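Beta-fructofuranosidase (Bifidobacterium adolescentis, PDB 6NOB) probably hydrolyses beta-fructofuranosides such as sucrose, releasing fructose, as a glycoside hydrolase of family 32. Local coordinates at residues Y5-V9 / V93-P97; D284-T290 / T342-K348; R396-R401 / V571-S575; Y520-L526 / R581-F587. All coordinates share one frame; numbering follows the deposited sequence.

In the fold
The four contacts sample three parts of a strand-rich monomer. Contact 1 lies in the small N-terminal beta-sandwich, its centre about 47 Å from that of contact 2 and about 44 Å from that of contact 4. Contact 2 pairs two strands within a blade of the beta-propeller, the domain whose central funnel holds the active site in family 32 relatives. Contact 4 pairs two strands of the C-terminal beta-sandwich. Contact 3 bridges propeller and C-terminal sandwich; its centre is about 22 Å from that of contact 4, with nearest atoms about 9 Å apart, and about 35 Å from that of contact 2. A bound PEG fragment lies about 5 Å from the side chain of Y287 in contact 2.

Contact 1 (Y5-V9 / V93-P97); sequences YSISV and VNMNP
Strand Y5-V9 and loop V93-P97 run roughly antiparallel, their end-to-end directions 159° apart, but the CA atoms of I7 and M95 stay 6.8 Å from each other, so side chains rather than backbone bonds fill the interval. I7 occupies the middle: with CG1 between the backbone N and the carbonyl carbon (chi1 65°), its extended second torsion sends CD1 to 3.7 Å from M95 CG and 3.8 Å from V93 CG1. Cut back to alanine, this position would probably leave a gap between V93 and M95, both of which rest on that methyl. V9 CG2 adds a methyl contact to V93 CG1 at 4.0 Å. Strand 5-10 borders one four-stranded antiparallel sheet, whereas the loop follows strand 91-92 at the border of a second; together the sheets form a small beta-sandwich, and M95 reaches both, touching V67 and V74. Beyond M95, P97 CG sits squarely over the Y5 ring in a CH-pi contact, 3.8 Å from the centroid and 4° off the normal. A water bridges Y5 OH and N96 O. N94 OD1 accepts from N96 N at 3.1 Å in an Asx turn, while N94 ND2 bonds to P103 O and D99 O.

Contact 2 (D284-T290 / T342-K348); sequences DRAYMVT and TLFSAKK
R285 and Y287 both meet S345 across a regular antiparallel strand pair, R285 by its charged end and Y287 by its ring. The arginine chain bends at chi3 (76°), bringing the guanidinium side-on: NE bonds to S345 OG at 3.0 Å, near the guanidinium plane, and NH2 reaches S345 O at 3.1 Å from above the carbonyl plane. One face of the group lies over the backbone at K347 N. S345 OG also bonds to E359, so two partners fix the hydroxyl. S345 CB packs over one face of the Y287 ring, 3.8 Å from its centroid, while Y287 OH bonds to D282 N. Further along this side of the sheet, V289 CG1 meets L343 CD1 at 3.6 Å. On the reverse side, T290 and T342 both hold OG1 between the backbone N and the carbonyl carbon (chi1 38° and 37°), which brings the two OG1 atoms to 2.8 Å. T290 OG1 also lies at the edge of the F344 ring, 3.2 Å from CE1. M288 SD approaches the same ring obliquely in a Met-aromatic contact. A286-A346, M288-F344 and T290-T342 are the hydrogen-bonded pairs. These are two inner strands of one blade, between strands 268-273 and 357-365, as in the five-bladed beta-propeller of family 32 enzymes.

Contact 3 (R396-R401 / V571-S575); sequences RDKQGR and VDFDS
R401, just after the type I turn D397-G400, reaches across V571 and F573 to D574. From CB the chain leaves with CG anti to the carbonyl carbon (chi1 -65°), and CG packs 3.6 Å from V571 CG1. CD passes F573 CD1 at 4.1 Å. At NE the chain turns polar, forming a 2.7 Å salt bridge to D397 OD2, which accepts the N-H on its syn lone pair. NH1 donates to D574 O at 3.0 Å, near the guanidinium plane, and also to F431 O. NH2 binds a water that in turn donates to D574 O, and weakly meets Q399 OE1. Beside the arginine, D572 N donates to Q399 O at 3.0 Å, and V571 CG2 touches R396 NH2, whose guanidinium grips G400 O with NE and NH2. The loop belongs to the propeller and V571-S575 to the C-terminal sandwich. The arginine charge is probably balanced by D397 inside its own loop, while the bonds that cross between the domains end on backbone carbonyls, directly or through water.

Contact 4 (Y520-L526 / R581-F587); sequences YYANVHL and RQVEVFF
A522 CB and V585 CB, 4.3 Å apart, and the neighbouring pair V524 and V583 form the apolar centre of two antiparallel strands in the C-terminal beta-sandwich of this family 32 enzyme. M534 of the opposing sheet covers V524, V583 and V585. On the same side, Y520 CE1 rests 3.6 Å from F587 CB, and Y520 OH bonds to L536 O. The reverse side begins with aromatics: Y521 turns its ring edge toward the face of F586, centroids 5.0 Å apart and planes at 60°. With CG anti to the backbone N (chi1 158°), the Y521 side chain crosses E584 obliquely, and OH donates to E584 OE2 at 2.6 Å on the carboxylate's anti side. A leucine in its place would probably leave E584 OE2 without this donor and the F586 face without its edge-on neighbour. E584 OE1 has a second partner in Y494 OH. Farther out, the H525 ring lies alongside Q582, whose NE2 gives N523 OD1 a 3.1 Å bond, nearly straight at 168°.

Contact 1 (Y5-V9 / V93-P97)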
loop_
_atom_site.group_PDB
_atom_site.type_symbol
_atom_site.label_atom_id
_atom_site.label_comp_id
_atom_site.label_asym_id
_atom_site.label_seq_id
_atom_site.Cartn_x
_atom_site.Cartn_y
_atom_site.Cartn_z
ATOM N N TYR A 5 11.904 25.286 -21.276
ATOM C CA TYR A 5 12.216 25.218 -19.854
ATOM C C TYR A 5 13.612 24.637 -19.663
ATOM O O TYR A 5 13.996 23.681 -20.343
ATOM C CB TYR A 5 11.180 24.365 -19.112
ATOM C CG TYR A 5 11.169 24.561 -17.612
ATOM C CD1 TYR A 5 10.812 25.785 -17.054
ATOM C CD2 TYR A 5 11.503 23.520 -16.751
ATOM C CE1 TYR A 5 10.797 25.970 -15.682
ATOM C CE2 TYR A 5 11.491 23.697 -15.376
ATOM C CZ TYR A 5 11.136 24.924 -14.850
ATOM O OH TYR A 5 11.120 25.107 -13.487
ATOM N N SER A 6 14.370 25.211 -18.726
ATOM C CA SER A 6 15.776 24.869 -18.569
ATOM C C SER A 6 16.154 24.796 -17.096
ATOM O O SER A 6 15.707 25.619 -16.292
ATOM C CB SER A 6 16.666 25.893 -19.282
ATOM O OG SER A 6 17.862 25.293 -19.744
ATOM N N ILE A 7 16.984 23.806 -16.749
ATOM C CA ILE A 7 17.525 23.655 -15.402
ATOM C C ILE A 7 18.996 23.266 -15.492
ATOM O O ILE A 7 19.490 22.843 -16.540
ATOM C CB ILE A 7 16.764 22.604 -14.558
ATOM C CG1 ILE A 7 16.928 21.208 -15.164
ATOM C CG2 ILE A 7 15.296 22.977 -14.411
ATOM C CD1 ILE A 7 16.500 20.089 -14.238
ATOM N N SER A 8 19.695 23.411 -14.366
ATOM C CA SER A 8 21.092 23.021 -14.237
ATOM C C SER A 8 21.213 21.905 -13.207
ATOM O O SER A 8 20.576 21.955 -12.150
ATOM C CB SER A 8 21.964 24.212 -13.829
ATOM O OG SER A 8 23.284 24.069 -14.324
ATOM N N VAL A 9 22.034 20.901 -13.516
ATOM C CA VAL A 9 22.114 19.675 -12.727
ATOM C C VAL A 9 23.576 19.286 -12.550
ATOM O O VAL A 9 24.326 19.214 -13.529
ATOM C CB VAL A 9 21.336 18.521 -13.392
ATOM C CG1 VAL A 9 21.682 17.188 -12.739
ATOM C CG2 VAL A 9 19.839 18.776 -13.334
ATOM N N VAL A 93 15.483 14.763 -9.333
ATOM C CA VAL A 93 15.721 15.933 -10.171
ATOM C C VAL A 93 14.378 16.600 -10.434
ATOM O O VAL A 93 13.439 15.948 -10.905
ATOM C CB VAL A 93 16.421 15.559 -11.490
ATOM C CG1 VAL A 93 16.467 16.760 -12.425
ATOM C CG2 VAL A 93 17.828 15.044 -11.216
ATOM N N ASN A 94 14.287 17.891 -10.123
ATOM C CA ASN A 94 13.043 18.649 -10.243
ATOM C C ASN A 94 13.093 19.476 -11.522
ATOM O O ASN A 94 13.750 20.518 -11.578
ATOM C CB ASN A 94 12.831 19.535 -9.019
ATOM C CG ASN A 94 11.694 20.526 -9.201
ATOM O OD1 ASN A 94 10.730 20.267 -9.929
ATOM N ND2 ASN A 94 11.807 21.676 -8.547
ATOM N N MET A 95 12.390 19.008 -12.554
ATOM C CA MET A 95 12.197 19.776 -13.776
ATOM C C MET A 95 10.724 20.086 -14.007
ATOM O O MET A 95 10.318 20.376 -15.138
ATOM C CB MET A 95 12.787 19.037 -14.978
ATOM C CG MET A 95 13.292 19.961 -16.070
ATOM S SD MET A 95 14.199 19.104 -17.367
ATOM C CE MET A 95 14.472 20.461 -18.507
ATOM N N ASN A 96 9.914 20.021 -12.952
ATOM C CA ASN A 96 8.494 20.319 -13.052
ATOM C C ASN A 96 8.275 21.811 -12.842
ATOM O O ASN A 96 8.544 22.315 -11.743
ATOM C CB ASN A 96 7.708 19.520 -12.024
ATOM C CG ASN A 96 6.224 19.462 -12.333
ATOM O OD1 ASN A 96 5.677 20.352 -12.985
ATOM N ND2 ASN A 96 5.562 18.409 -11.860
ATOM N N PRO A 97 7.802 22.549 -13.849
ATOM C CA PRO A 97 7.587 23.995 -13.667
ATOM C C PRO A 97 6.579 24.331 -12.580
ATOM O O PRO A 97 6.560 25.473 -12.108
ATOM C CB PRO A 97 7.096 24.455 -15.048
ATOM C CG PRO A 97 7.560 23.388 -16.001
ATOM C CD PRO A 97 7.518 22.111 -15.225
HETATM O O HOH W 1 10.616 24.275 -10.507
#

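Contact 2 (D284-T290 / T342-K348)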
loop_
_atom_site.group_PDB
_atom_site.type_symbol
_atom_site.label_atom_id
_atom_site.label_comp_id
_atom_site.label_asym_id
_atom_site.label_seq_id
_atom_site.Cartn_x
_atom_site.Cartn_y
_atom_site.Cartn_z
ATOM N N ASP A 284 5.144 -29.935 -3.498
ATOM C CA ASP A 284 5.944 -29.703 -4.691
ATOM C C ASP A 284 5.357 -28.627 -5.597
ATOM O O ASP A 284 5.862 -28.428 -6.707
ATOM C CB ASP A 284 6.108 -31.007 -5.478
ATOM C CG ASP A 284 6.815 -32.085 -4.677
ATOM O OD1 ASP A 284 7.780 -31.755 -3.955
ATOM O OD2 ASP A 284 6.401 -33.262 -4.768
ATOM N N ARG A 285 4.314 -27.926 -5.155
ATOM C CA ARG A 285 3.693 -26.879 -5.953
ATOM C C ARG A 285 3.611 -25.590 -5.150
ATOM O O ARG A 285 3.393 -25.616 -3.935
ATOM C CB ARG A 285 2.289 -27.293 -6.421
ATOM C CG ARG A 285 2.256 -28.577 -7.244
ATOM C CD ARG A 285 0.844 -28.904 -7.719
ATOM N NE ARG A 285 0.431 -28.065 -8.841
ATOM C CZ ARG A 285 0.720 -28.320 -10.113
ATOM N NH1 ARG A 285 1.429 -29.395 -10.431
ATOM N NH2 ARG A 285 0.306 -27.499 -11.068
ATOM N N ALA A 286 3.801 -24.464 -5.833
ATOM C CA ALA A 286 3.550 -23.151 -5.260
ATOM C C ALA A 286 2.118 -22.734 -5.560
ATOM O O ALA A 286 1.539 -23.133 -6.573
ATOM C CB ALA A 286 4.528 -22.116 -5.814
ATOM N N TYR A 287 1.547 -21.922 -4.676
ATOM C CA TYR A 287 0.137 -21.574 -4.752
ATOM C C TYR A 287 -0.044 -20.070 -4.898
ATOM O O TYR A 287 0.660 -19.281 -4.260
ATOM C CB TYR A 287 -0.614 -22.103 -3.526
ATOM C CG TYR A 287 -0.829 -23.594 -3.610
ATOM C CD1 TYR A 287 0.168 -24.480 -3.217
ATOM C CD2 TYR A 287 -2.012 -24.118 -4.122
ATOM C CE1 TYR A 287 -0.015 -25.850 -3.309
ATOM C CE2 TYR A 287 -2.206 -25.484 -4.218
ATOM C CZ TYR A 287 -1.204 -26.345 -3.811
ATOM O OH TYR A 287 -1.390 -27.706 -3.904
ATOM N N MET A 288 -0.998 -19.689 -5.750
ATOM C CA MET A 288 -1.258 -18.301 -6.108
ATOM C C MET A 288 -2.738 -18.012 -5.900
ATOM O O MET A 288 -3.594 -18.721 -6.445
ATOM C CB MET A 288 -0.854 -18.030 -7.565
ATOM C CG MET A 288 -1.329 -16.693 -8.138
ATOM S SD MET A 288 -1.282 -16.621 -9.950
ATOM C CE MET A 288 0.470 -16.787 -10.289
ATOM N N VAL A 289 -3.042 -16.986 -5.112
ATOM C CA VAL A 289 -4.407 -16.489 -4.982
ATOM C C VAL A 289 -4.556 -15.262 -5.867
ATOM O O VAL A 289 -3.622 -14.461 -6.009
ATOM C CB VAL A 289 -4.769 -16.164 -3.519
ATOM C CG1 VAL A 289 -4.839 -17.435 -2.697
ATOM C CG2 VAL A 289 -3.771 -15.191 -2.918
ATOM N N THR A 290 -5.724 -15.126 -6.483
ATOM C CA THR A 290 -6.057 -13.960 -7.282
ATOM C C THR A 290 -7.425 -13.454 -6.847
ATOM O O THR A 290 -8.253 -14.209 -6.330
ATOM C CB THR A 290 -6.049 -14.276 -8.788
ATOM O OG1 THR A 290 -6.580 -15.588 -9.010
ATOM C CG2 THR A 290 -4.632 -14.222 -9.334
ATOM N N THR A 342 -9.649 -16.896 -6.269
ATOM C CA THR A 342 -9.393 -18.030 -7.141
ATOM C C THR A 342 -7.962 -18.516 -6.958
ATOM O O THR A 342 -7.011 -17.734 -7.061
ATOM C CB THR A 342 -9.665 -17.651 -8.594
ATOM O OG1 THR A 342 -9.257 -16.295 -8.820
ATOM C CG2 THR A 342 -11.149 -17.798 -8.903
ATOM N N LEU A 343 -7.817 -19.807 -6.676
ATOM C CA LEU A 343 -6.534 -20.406 -6.342
ATOM C C LEU A 343 -5.938 -21.111 -7.554
ATOM O O LEU A 343 -6.641 -21.811 -8.289
ATOM C CB LEU A 343 -6.693 -21.397 -5.187
ATOM C CG LEU A 343 -5.412 -21.945 -4.559
ATOM C CD1 LEU A 343 -4.606 -20.831 -3.917
ATOM C CD2 LEU A 343 -5.741 -23.025 -3.544
ATOM N N PHE A 344 -4.634 -20.916 -7.755
ATOM C CA PHE A 344 -3.873 -21.572 -8.807
ATOM C C PHE A 344 -2.606 -22.169 -8.213
ATOM O O PHE A 344 -2.096 -21.698 -7.193
ATOM C CB PHE A 344 -3.490 -20.604 -9.934
ATOM C CG PHE A 344 -4.662 -19.982 -10.637
ATOM C CD1 PHE A 344 -5.287 -18.859 -10.117
ATOM C CD2 PHE A 344 -5.126 -20.510 -11.830
ATOM C CE1 PHE A 344 -6.359 -18.282 -10.768
ATOM C CE2 PHE A 344 -6.198 -19.938 -12.486
ATOM C CZ PHE A 344 -6.816 -18.822 -11.955
ATOM N N SER A 345 -2.086 -23.209 -8.864
ATOM C CA SER A 345 -0.852 -23.836 -8.410
ATOM C C SER A 345 0.008 -24.228 -9.602
ATOM O O SER A 345 -0.499 -24.544 -10.681
ATOM C CB SER A 345 -1.110 -25.078 -7.549
ATOM O OG SER A 345 -1.779 -26.079 -8.287
ATOM N N ALA A 346 1.321 -24.215 -9.384
ATOM C CA ALA A 346 2.294 -24.599 -10.395
ATOM C C ALA A 346 3.378 -25.457 -9.760
ATOM O O ALA A 346 3.768 -25.228 -8.611
ATOM C CB ALA A 346 2.925 -23.372 -11.061
ATOM N N LYS A 347 3.867 -26.438 -10.514
ATOM C CA LYS A 347 4.930 -27.302 -10.017
ATOM C C LYS A 347 6.253 -26.549 -9.981
ATOM O O LYS A 347 6.669 -25.952 -10.980
ATOM C CB LYS A 347 5.057 -28.551 -10.888
ATOM C CG LYS A 347 6.079 -29.548 -10.369
ATOM C CD LYS A 347 5.605 -30.982 -10.550
ATOM C CE LYS A 347 6.484 -31.955 -9.776
ATOM N NZ LYS A 347 6.984 -33.065 -10.637
ATOM N N LYS A 348 6.910 -26.573 -8.826
ATOM C CA LYS A 348 8.228 -25.973 -8.706
ATOM C C LYS A 348 9.262 -26.830 -9.439
ATOM O O LYS A 348 9.095 -28.046 -9.564
ATOM C CB LYS A 348 8.608 -25.821 -7.235
ATOM C CG LYS A 348 7.713 -24.851 -6.475
ATOM C CD LYS A 348 8.003 -24.864 -4.982
ATOM C CE LYS A 348 7.620 -26.193 -4.350
ATOM N NZ LYS A 348 7.705 -26.141 -2.863
HETATM O O HOH W 2 5.770 -24.601 -2.100
#

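Contact 3 (R396-R401 / V571-S575)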
loop_
_atom_site.group_PDB
_atom_site.type_symbol
_atom_site.label_atom_id
_atom_site.label_comp_id
_atom_site.label_asym_id
_atom_site.label_seq_id
_atom_site.Cartn_x
_atom_site.Cartn_y
_atom_site.Cartn_z
ATOM N N ARG A 396 -19.513 -0.621 2.023
ATOM C CA ARG A 396 -19.355 0.019 3.317
ATOM C C ARG A 396 -19.978 -0.880 4.372
ATOM O O ARG A 396 -21.039 -1.463 4.142
ATOM C CB ARG A 396 -20.016 1.399 3.345
ATOM C CG ARG A 396 -19.423 2.398 2.366
ATOM C CD ARG A 396 -20.128 3.743 2.451
ATOM N NE ARG A 396 -19.807 4.451 3.686
ATOM C CZ ARG A 396 -20.225 5.680 3.974
ATOM N NH1 ARG A 396 -20.986 6.346 3.115
ATOM N NH2 ARG A 396 -19.883 6.243 5.124
ATOM N N ASP A 397 -19.315 -1.011 5.518
ATOM C CA ASP A 397 -19.883 -1.830 6.578
ATOM C C ASP A 397 -21.004 -1.064 7.280
ATOM O O ASP A 397 -21.295 0.093 6.962
ATOM C CB ASP A 397 -18.796 -2.293 7.553
ATOM C CG ASP A 397 -18.020 -1.144 8.186
ATOM O OD1 ASP A 397 -18.504 0.008 8.191
ATOM O OD2 ASP A 397 -16.908 -1.409 8.696
ATOM N N LYS A 398 -21.656 -1.730 8.240
ATOM C CA LYS A 398 -22.728 -1.095 9.002
ATOM C C LYS A 398 -22.270 0.214 9.629
ATOM O O LYS A 398 -23.055 1.164 9.737
ATOM C CB LYS A 398 -23.231 -2.053 10.086
ATOM C CG LYS A 398 -24.288 -1.471 11.008
ATOM C CD LYS A 398 -24.414 -2.288 12.285
ATOM N N GLN A 399 -21.002 0.287 10.029
ATOM C CA GLN A 399 -20.453 1.471 10.671
ATOM C C GLN A 399 -20.103 2.582 9.690
ATOM O O GLN A 399 -19.804 3.698 10.131
ATOM C CB GLN A 399 -19.206 1.095 11.474
ATOM C CG GLN A 399 -19.464 0.164 12.648
ATOM C CD GLN A 399 -19.606 -1.286 12.227
ATOM O OE1 GLN A 399 -19.275 -1.655 11.100
ATOM N NE2 GLN A 399 -20.103 -2.117 13.134
ATOM N N GLY A 400 -20.120 2.308 8.386
ATOM C CA GLY A 400 -19.830 3.311 7.384
ATOM C C GLY A 400 -18.438 3.259 6.794
ATOM O O GLY A 400 -18.097 4.134 5.987
ATOM N N ARG A 401 -17.630 2.265 7.157
ATOM C CA ARG A 401 -16.253 2.189 6.683
ATOM C C ARG A 401 -16.209 1.575 5.286
ATOM O O ARG A 401 -16.727 0.477 5.061
ATOM C CB ARG A 401 -15.401 1.382 7.664
ATOM C CG ARG A 401 -15.256 2.045 9.036
ATOM C CD ARG A 401 -14.600 1.131 10.070
ATOM N NE ARG A 401 -15.442 0.001 10.447
ATOM C CZ ARG A 401 -15.358 -0.642 11.609
ATOM N NH1 ARG A 401 -14.464 -0.271 12.516
ATOM N NH2 ARG A 401 -16.167 -1.661 11.864
ATOM N N VAL A 571 -18.785 8.328 10.740
ATOM C CA VAL A 571 -18.439 6.913 10.658
ATOM C C VAL A 571 -18.092 6.404 12.050
ATOM O O VAL A 571 -17.338 7.052 12.787
ATOM C CB VAL A 571 -17.272 6.690 9.681
ATOM C CG1 VAL A 571 -16.851 5.228 9.684
ATOM C CG2 VAL A 571 -17.670 7.144 8.285
ATOM N N ASP A 572 -18.634 5.240 12.407
ATOM C CA ASP A 572 -18.438 4.635 13.725
ATOM C C ASP A 572 -17.191 3.756 13.674
ATOM O O ASP A 572 -17.251 2.598 13.260
ATOM C CB ASP A 572 -19.676 3.835 14.118
ATOM C CG ASP A 572 -19.575 3.227 15.506
ATOM O OD1 ASP A 572 -18.636 3.570 16.251
ATOM O OD2 ASP A 572 -20.448 2.399 15.851
ATOM N N PHE A 573 -16.053 4.296 14.112
ATOM C CA PHE A 573 -14.792 3.550 14.084
ATOM C C PHE A 573 -14.679 2.642 15.311
ATOM O O PHE A 573 -13.759 2.740 16.119
ATOM C CB PHE A 573 -13.612 4.507 13.984
ATOM C CG PHE A 573 -13.627 5.350 12.743
ATOM C CD1 PHE A 573 -13.336 4.796 11.505
ATOM C CD2 PHE A 573 -13.935 6.696 12.812
ATOM C CE1 PHE A 573 -13.350 5.575 10.358
ATOM C CE2 PHE A 573 -13.950 7.480 11.674
ATOM C CZ PHE A 573 -13.658 6.919 10.444
ATOM N N ASP A 574 -15.653 1.739 15.429
ATOM C CA ASP A 574 -15.691 0.787 16.533
ATOM C C ASP A 574 -14.474 -0.129 16.494
ATOM O O ASP A 574 -14.198 -0.771 15.477
ATOM C CB ASP A 574 -16.980 -0.035 16.453
ATOM C CG ASP A 574 -17.260 -0.831 17.718
ATOM O OD1 ASP A 574 -16.312 -1.153 18.463
ATOM O OD2 ASP A 574 -18.444 -1.145 17.962
ATOM N N SER A 575 -13.751 -0.199 17.617
ATOM C CA SER A 575 -12.559 -1.043 17.674
ATOM C C SER A 575 -12.904 -2.519 17.524
ATOM O O SER A 575 -12.057 -3.311 17.097
ATOM C CB SER A 575 -11.799 -0.806 18.981
ATOM O OG SER A 575 -12.384 -1.520 20.056
HETATM O O HOH W 3 -14.980 -3.045 14.356
#

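Contact 4 (Y520-L526 / R581-F587)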
loop_
_atom_site.group_PDB
_atom_site.type_symbol
_atom_site.label_atom_id
_atom_site.label_comp_id
_atom_site.label_asym_id
_atom_site.label_seq_id
_atom_site.Cartn_x
_atom_site.Cartn_y
_atom_site.Cartn_z
ATOM N N TYR A 520 4.599 11.772 17.679
ATOM C CA TYR A 520 4.861 11.187 18.986
ATOM C C TYR A 520 4.394 9.740 19.024
ATOM O O TYR A 520 3.662 9.268 18.150
ATOM C CB TYR A 520 4.175 11.986 20.101
ATOM C CG TYR A 520 2.661 11.952 20.044
ATOM C CD1 TYR A 520 1.956 12.874 19.281
ATOM C CD2 TYR A 520 1.939 11.000 20.754
ATOM C CE1 TYR A 520 0.572 12.852 19.228
ATOM C CE2 TYR A 520 0.558 10.966 20.704
ATOM C CZ TYR A 520 -0.120 11.896 19.941
ATOM O OH TYR A 520 -1.496 11.868 19.890
ATOM N N TYR A 521 4.823 9.047 20.074
ATOM C CA TYR A 521 4.364 7.710 20.414
ATOM C C TYR A 521 3.822 7.746 21.836
ATOM O O TYR A 521 4.365 8.450 22.693
ATOM C CB TYR A 521 5.512 6.693 20.288
ATOM C CG TYR A 521 5.338 5.422 21.091
ATOM C CD1 TYR A 521 5.802 5.329 22.398
ATOM C CD2 TYR A 521 4.727 4.308 20.533
ATOM C CE1 TYR A 521 5.645 4.169 23.132
ATOM C CE2 TYR A 521 4.572 3.144 21.257
ATOM C CZ TYR A 521 5.030 3.080 22.555
ATOM O OH TYR A 521 4.873 1.921 23.280
ATOM N N ALA A 522 2.752 6.996 22.094
ATOM C CA ALA A 522 2.179 6.951 23.434
ATOM C C ALA A 522 1.745 5.535 23.781
ATOM O O ALA A 522 1.090 4.867 22.975
ATOM C CB ALA A 522 0.992 7.908 23.564
ATOM N N ASN A 523 2.107 5.092 24.984
ATOM C CA ASN A 523 1.696 3.800 25.529
ATOM C C ASN A 523 0.950 4.071 26.831
ATOM O O ASN A 523 1.555 4.498 27.820
ATOM C CB ASN A 523 2.905 2.892 25.760
ATOM C CG ASN A 523 2.518 1.514 26.267
ATOM O OD1 ASN A 523 1.345 1.143 26.256
ATOM N ND2 ASN A 523 3.507 0.747 26.710
ATOM N N VAL A 524 -0.359 3.828 26.829
ATOM C CA VAL A 524 -1.227 4.136 27.961
ATOM C C VAL A 524 -1.812 2.838 28.499
ATOM O O VAL A 524 -2.302 2.005 27.727
ATOM C CB VAL A 524 -2.347 5.116 27.564
ATOM C CG1 VAL A 524 -3.196 5.480 28.778
ATOM C CG2 VAL A 524 -1.758 6.361 26.922
ATOM N N HIS A 525 -1.768 2.674 29.820
ATOM C CA HIS A 525 -2.310 1.502 30.499
ATOM C C HIS A 525 -3.502 1.923 31.345
ATOM O O HIS A 525 -3.363 2.747 32.256
ATOM C CB HIS A 525 -1.247 0.832 31.369
ATOM C CG HIS A 525 -0.247 0.040 30.591
ATOM N ND1 HIS A 525 -0.535 -1.194 30.048
ATOM C CD2 HIS A 525 1.036 0.310 30.251
ATOM C CE1 HIS A 525 0.529 -1.652 29.413
ATOM N NE2 HIS A 525 1.496 -0.758 29.521
ATOM N N LEU A 526 -4.666 1.351 31.049
ATOM C CA LEU A 526 -5.893 1.633 31.779
ATOM C C LEU A 526 -6.177 0.503 32.760
ATOM O O LEU A 526 -5.912 -0.668 32.470
ATOM C CB LEU A 526 -7.071 1.806 30.818
ATOM C CG LEU A 526 -6.903 2.893 29.753
ATOM C CD1 LEU A 526 -8.006 2.800 28.714
ATOM C CD2 LEU A 526 -6.878 4.274 30.387
ATOM N N ARG A 581 -7.371 -2.316 27.694
ATOM C CA ARG A 581 -6.575 -1.945 28.858
ATOM C C ARG A 581 -5.265 -1.286 28.448
ATOM O O ARG A 581 -4.718 -0.468 29.195
ATOM C CB ARG A 581 -6.302 -3.168 29.734
ATOM C CG ARG A 581 -7.547 -3.779 30.348
ATOM C CD ARG A 581 -8.238 -2.807 31.291
ATOM N NE ARG A 581 -9.448 -3.390 31.864
ATOM C CZ ARG A 581 -10.650 -3.321 31.304
ATOM N NH1 ARG A 581 -11.694 -3.886 31.895
ATOM N NH2 ARG A 581 -10.813 -2.685 30.152
ATOM N N GLN A 582 -4.749 -1.635 27.273
ATOM C CA GLN A 582 -3.546 -1.014 26.735
ATOM C C GLN A 582 -3.889 -0.282 25.447
ATOM O O GLN A 582 -4.506 -0.858 24.545
ATOM C CB GLN A 582 -2.445 -2.045 26.471
ATOM C CG GLN A 582 -1.138 -1.413 26.013
ATOM C CD GLN A 582 -0.020 -2.419 25.833
ATOM O OE1 GLN A 582 -0.254 -3.627 25.760
ATOM N NE2 GLN A 582 1.210 -1.924 25.759
ATOM N N VAL A 583 -3.490 0.984 25.367
ATOM C CA VAL A 583 -3.646 1.797 24.168
ATOM C C VAL A 583 -2.262 2.254 23.733
ATOM O O VAL A 583 -1.567 2.952 24.484
ATOM C CB VAL A 583 -4.570 3.001 24.405
ATOM C CG1 VAL A 583 -4.614 3.875 23.161
ATOM C CG2 VAL A 583 -5.965 2.535 24.786
ATOM N N GLU A 584 -1.858 1.857 22.529
ATOM C CA GLU A 584 -0.585 2.258 21.949
ATOM C C GLU A 584 -0.861 3.101 20.712
ATOM O O GLU A 584 -1.573 2.660 19.805
ATOM C CB GLU A 584 0.269 1.035 21.601
ATOM C CG GLU A 584 1.736 1.353 21.408
ATOM C CD GLU A 584 2.605 0.115 21.267
ATOM O OE1 GLU A 584 2.321 -0.729 20.391
ATOM O OE2 GLU A 584 3.580 -0.012 22.036
ATOM N N VAL A 585 -0.305 4.312 20.680
ATOM C CA VAL A 585 -0.634 5.301 19.659
ATOM C C VAL A 585 0.638 5.752 18.954
ATOM O O VAL A 585 1.611 6.144 19.608
ATOM C CB VAL A 585 -1.360 6.520 20.260
ATOM C CG1 VAL A 585 -1.723 7.512 19.168
ATOM C CG2 VAL A 585 -2.597 6.080 21.025
ATOM N N PHE A 586 0.624 5.698 17.623
ATOM C CA PHE A 586 1.624 6.345 16.777
ATOM C C PHE A 586 0.911 7.440 15.991
ATOM O O PHE A 586 0.067 7.142 15.138
ATOM C CB PHE A 586 2.284 5.360 15.811
ATOM C CG PHE A 586 3.116 4.292 16.469
ATOM C CD1 PHE A 586 2.523 3.167 17.019
ATOM C CD2 PHE A 586 4.497 4.393 16.495
ATOM C CE1 PHE A 586 3.288 2.176 17.606
ATOM C CE2 PHE A 586 5.270 3.405 17.083
ATOM C CZ PHE A 586 4.663 2.294 17.639
ATOM N N PHE A 587 1.241 8.699 16.268
ATOM C CA PHE A 587 0.752 9.813 15.463
ATOM C C PHE A 587 1.933 10.502 14.801
ATOM O O PHE A 587 2.840 10.985 15.488
ATOM C CB PHE A 587 -0.048 10.822 16.286
ATOM C CG PHE A 587 -0.635 11.920 15.451
ATOM C CD1 PHE A 587 -1.753 11.683 14.669
ATOM C CD2 PHE A 587 -0.048 13.175 15.412
ATOM C CE1 PHE A 587 -2.291 12.683 13.880
ATOM C CE2 PHE A 587 -0.580 14.179 14.625
ATOM C CZ PHE A 587 -1.703 13.931 13.857
#